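Local coordinates for protein transcriptional regulators (LACI-FAMILY TRANSCRIPTIONAL REGULATORY PROTEIN) (Corynebacterium glutamicum, PDB 3GYB) that probably acts as a LacI-family transcriptional regulator that binds cis-regulatory DNA, and holds a magnesium ion in its periplasmic-binding-protein-like region, at residues S207-D212 and T225-N230. Residues are numbered along the deposited sequence; the frame is centred on the assembly and turned at random.
Sequences SIIGYD and TTIDDN. With MG (magnesium ion), chain C.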
ATOM      1  N   SER A 207     -21.286   7.599  -8.522  1.00 11.87           N
ATOM      2  CA  SER A 207     -20.648   6.326  -8.854  1.00 11.49           C
ATOM      3  C   SER A 207     -19.161   6.565  -9.089  1.00 12.00           C
ATOM      4  O   SER A 207     -18.780   7.581  -9.671  1.00 12.69           O
ATOM      5  CB  SER A 207     -21.254   5.712 -10.122  1.00 11.53           C
ATOM      6  OG  SER A 207     -22.494   5.076  -9.848  1.00 12.83           O
ATOM      7  N   ILE A 208     -18.328   5.640  -8.621  1.00 10.67           N
ATOM      8  CA  ILE A 208     -16.885   5.751  -8.804  1.00 10.25           C
ATOM      9  C   ILE A 208     -16.288   4.408  -9.204  1.00 11.21           C
ATOM     10  O   ILE A 208     -16.542   3.390  -8.564  1.00 10.95           O
ATOM     11  CB  ILE A 208     -16.171   6.221  -7.507  1.00 10.39           C
ATOM     12  CG1 ILE A 208     -16.573   7.663  -7.180  1.00 11.59           C
ATOM     13  CG2 ILE A 208     -14.656   6.128  -7.685  1.00 11.31           C
ATOM     14  CD1 ILE A 208     -16.034   8.169  -5.844  1.00 12.32           C
ATOM     15  N   ILE A 209     -15.506   4.400 -10.277  1.00 12.02           N
ATOM     16  CA  ILE A 209     -14.863   3.168 -10.698  1.00 10.77           C
ATOM     17  C   ILE A 209     -13.369   3.442 -10.827  1.00 11.87           C
ATOM     18  O   ILE A 209     -12.961   4.470 -11.376  1.00 11.17           O
ATOM     19  CB  ILE A 209     -15.453   2.627 -12.033  1.00 12.10           C
ATOM     20  CG1 ILE A 209     -14.692   1.366 -12.457  1.00 12.24           C
ATOM     21  CG2 ILE A 209     -15.413   3.712 -13.108  1.00 10.42           C
ATOM     22  CD1 ILE A 209     -15.372   0.560 -13.557  1.00 14.03           C
ATOM     23  N   GLY A 210     -12.563   2.533 -10.286  1.00  8.85           N
ATOM     24  CA  GLY A 210     -11.120   2.693 -10.330  1.00 10.31           C
ATOM     25  C   GLY A 210     -10.448   1.807 -11.357  1.00  9.04           C
ATOM     26  O   GLY A 210     -11.091   1.334 -12.296  1.00 10.77           O
ATOM     27  N   TYR A 211      -9.155   1.566 -11.173  1.00  9.91           N
ATOM     28  CA  TYR A 211      -8.379   0.749 -12.100  1.00 10.23           C
ATOM     29  C   TYR A 211      -7.158   0.222 -11.353  1.00 10.45           C
ATOM     30  O   TYR A 211      -6.446   0.996 -10.717  1.00 11.68           O
ATOM     31  CB  TYR A 211      -7.932   1.619 -13.290  1.00 11.50           C
ATOM     32  CG  TYR A 211      -7.609   0.875 -14.579  1.00 12.73           C
ATOM     33  CD1 TYR A 211      -8.283   1.182 -15.763  1.00 12.72           C
ATOM     34  CD2 TYR A 211      -6.611  -0.094 -14.626  1.00 13.03           C
ATOM     35  CE1 TYR A 211      -7.968   0.545 -16.961  1.00 10.13           C
ATOM     36  CE2 TYR A 211      -6.288  -0.742 -15.827  1.00 12.53           C
ATOM     37  CZ  TYR A 211      -6.972  -0.413 -16.984  1.00 12.08           C
ATOM     38  OH  TYR A 211      -6.653  -1.045 -18.172  1.00 11.57           O
ATOM     39  N   ASP A 212      -6.956  -1.095 -11.420  1.00 11.23           N
ATOM     40  CA  ASP A 212      -5.836  -1.819 -10.800  1.00 10.78           C
ATOM     41  C   ASP A 212      -6.250  -2.981  -9.907  1.00 11.75           C
ATOM     42  O   ASP A 212      -5.500  -3.927  -9.760  1.00 11.75           O
ATOM     43  CB  ASP A 212      -4.933  -0.917  -9.942  1.00 12.07           C
ATOM     44  CG  ASP A 212      -4.073   0.023 -10.764  1.00 13.98           C
ATOM     45  OD1 ASP A 212      -3.996  -0.150 -11.999  1.00 14.92           O
ATOM     46  OD2 ASP A 212      -3.468   0.934 -10.160  1.00 14.05           O
ATOM     47  N   THR A 225     -15.331  -0.725  -6.954  1.00  9.68           N
ATOM     48  CA  THR A 225     -15.558  -1.298  -8.279  1.00 11.81           C
ATOM     49  C   THR A 225     -14.337  -0.811  -9.054  1.00 11.73           C
ATOM     50  O   THR A 225     -13.990   0.368  -8.999  1.00 11.23           O
ATOM     51  CB  THR A 225     -16.853  -0.754  -8.892  1.00 11.96           C
ATOM     52  OG1 THR A 225     -17.962  -1.275  -8.153  1.00 12.45           O
ATOM     53  CG2 THR A 225     -16.982  -1.155 -10.360  1.00 11.94           C
ATOM     54  N   THR A 226     -13.687  -1.713  -9.778  1.00 12.35           N
ATOM     55  CA  THR A 226     -12.454  -1.356 -10.460  1.00 11.35           C
ATOM     56  C   THR A 226     -12.173  -2.245 -11.665  1.00 12.75           C
ATOM     57  O   THR A 226     -12.783  -3.301 -11.835  1.00 13.19           O
ATOM     58  CB  THR A 226     -11.283  -1.492  -9.444  1.00 11.83           C
ATOM     59  OG1 THR A 226     -10.038  -1.128 -10.045  1.00 11.05           O
ATOM     60  CG2 THR A 226     -11.198  -2.937  -8.950  1.00 12.27           C
ATOM     61  N   ILE A 227     -11.248  -1.802 -12.505  1.00 12.32           N
ATOM     62  CA  ILE A 227     -10.850  -2.574 -13.674  1.00 14.26           C
ATOM     63  C   ILE A 227      -9.626  -3.393 -13.283  1.00 13.30           C
ATOM     64  O   ILE A 227      -8.615  -2.843 -12.847  1.00 13.23           O
ATOM     65  CB  ILE A 227     -10.458  -1.656 -14.851  1.00 13.95           C
ATOM     66  CG1 ILE A 227     -11.664  -0.821 -15.294  1.00 15.96           C
ATOM     67  CG2 ILE A 227      -9.886  -2.493 -15.992  1.00 15.62           C
ATOM     68  CD1 ILE A 227     -12.885  -1.632 -15.692  1.00 15.06           C
ATOM     69  N   ASP A 228      -9.727  -4.709 -13.413  1.00 14.24           N
ATOM     70  CA  ASP A 228      -8.607  -5.589 -13.105  1.00 13.98           C
ATOM     71  C   ASP A 228      -7.582  -5.364 -14.219  1.00 14.36           C
ATOM     72  O   ASP A 228      -7.894  -5.562 -15.395  1.00 14.27           O
ATOM     73  CB  ASP A 228      -9.082  -7.045 -13.114  1.00 15.30           C
ATOM     74  CG  ASP A 228      -8.043  -8.011 -12.588  1.00 17.54           C
ATOM     75  OD1 ASP A 228      -6.838  -7.691 -12.630  1.00 15.57           O
ATOM     76  OD2 ASP A 228      -8.440  -9.111 -12.145  1.00 19.37           O
ATOM     77  N   ASP A 229      -6.378  -4.922 -13.857  1.00 12.60           N
ATOM     78  CA  ASP A 229      -5.325  -4.675 -14.842  1.00 11.90           C
ATOM     79  C   ASP A 229      -4.506  -5.943 -15.089  1.00 12.61           C
ATOM     80  O   ASP A 229      -3.435  -5.893 -15.702  1.00 13.99           O
ATOM     81  CB  ASP A 229      -4.398  -3.542 -14.365  1.00 11.81           C
ATOM     82  CG  ASP A 229      -3.631  -3.908 -13.105  1.00 11.65           C
ATOM     83  OD1 ASP A 229      -4.133  -4.774 -12.372  1.00 10.84           O
ATOM     84  OD2 ASP A 229      -2.546  -3.338 -12.845  1.00 13.44           O
ATOM     85  N   ASN A 230      -5.015  -7.071 -14.603  1.00 12.20           N
ATOM     86  CA  ASN A 230      -4.352  -8.359 -14.759  1.00 14.52           C
ATOM     87  C   ASN A 230      -2.889  -8.265 -14.327  1.00 14.47           C
ATOM     88  O   ASN A 230      -2.002  -8.803 -14.991  1.00 15.12           O
ATOM     89  CB  ASN A 230      -4.424  -8.811 -16.223  1.00 17.42           C
ATOM     90  CG  ASN A 230      -4.460 -10.316 -16.365  1.00 19.50           C
ATOM     91  OD1 ASN A 230      -3.860 -11.042 -15.571  1.00 19.54           O
ATOM     92  ND2 ASN A 230      -5.162 -10.796 -17.389  1.00 20.02           N
TER
HETATM   93 MG    MG C   1      -3.902  -5.263 -10.326  1.00 12.59          MG
HETATM   94  O   HOH W   1      -2.129  -0.599 -13.753  1.00 24.53           O
HETATM   95  O   HOH W   2      -5.338  -6.860 -10.665  1.00 12.77           O
HETATM   96  O   HOH W   3      -2.397  -3.645 -10.192  1.00 11.69           O
HETATM   97  O   HOH W   4      -3.884  -5.846  -8.170  1.00 12.26           O
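With CG swung opposite the backbone N (chi1 -157°), the Tyr211 ring lies over Ile227, whose CG2, likewise trans to its own N, sits 3.8 Å from the ring centroid in a CH-pi contact offset toward the rim. Asp229 CB meets the ring edge, and Tyr211 OH hydrogen-bonds to Asn100 ND2. Ile209 CD1 touches Ile227 CD1 at 3.9 Å. Three backbone bonds join the parallel strands: Gly210 N to Thr225 O, a bent one from Ile227 N to Gly210 O, and Asp212 N to Ile227 O at 2.8 Å and 170°. Thr226 OG1 lies near the Gly210-Tyr211 peptide but hydrogen-bonds instead with Asp185 OD1 and Asn213 N. Beyond the strands, Asp212 O and Asp229 OD1 bind magnesium at 2.2 Å and 2.1 Å; three waters and Ser231 OG complete six ligands. One of these waters donates to Asp229 OD2, another to Asp228 OD1. A further water donates to Asp212 OD1 and Asp229 OD2, bridging two carboxylates that would otherwise probably repel each other. The two strands belong to a beta-alpha-beta unit of the periplasmic-binding-protein-like fold, with the metal site at their C-terminal ends.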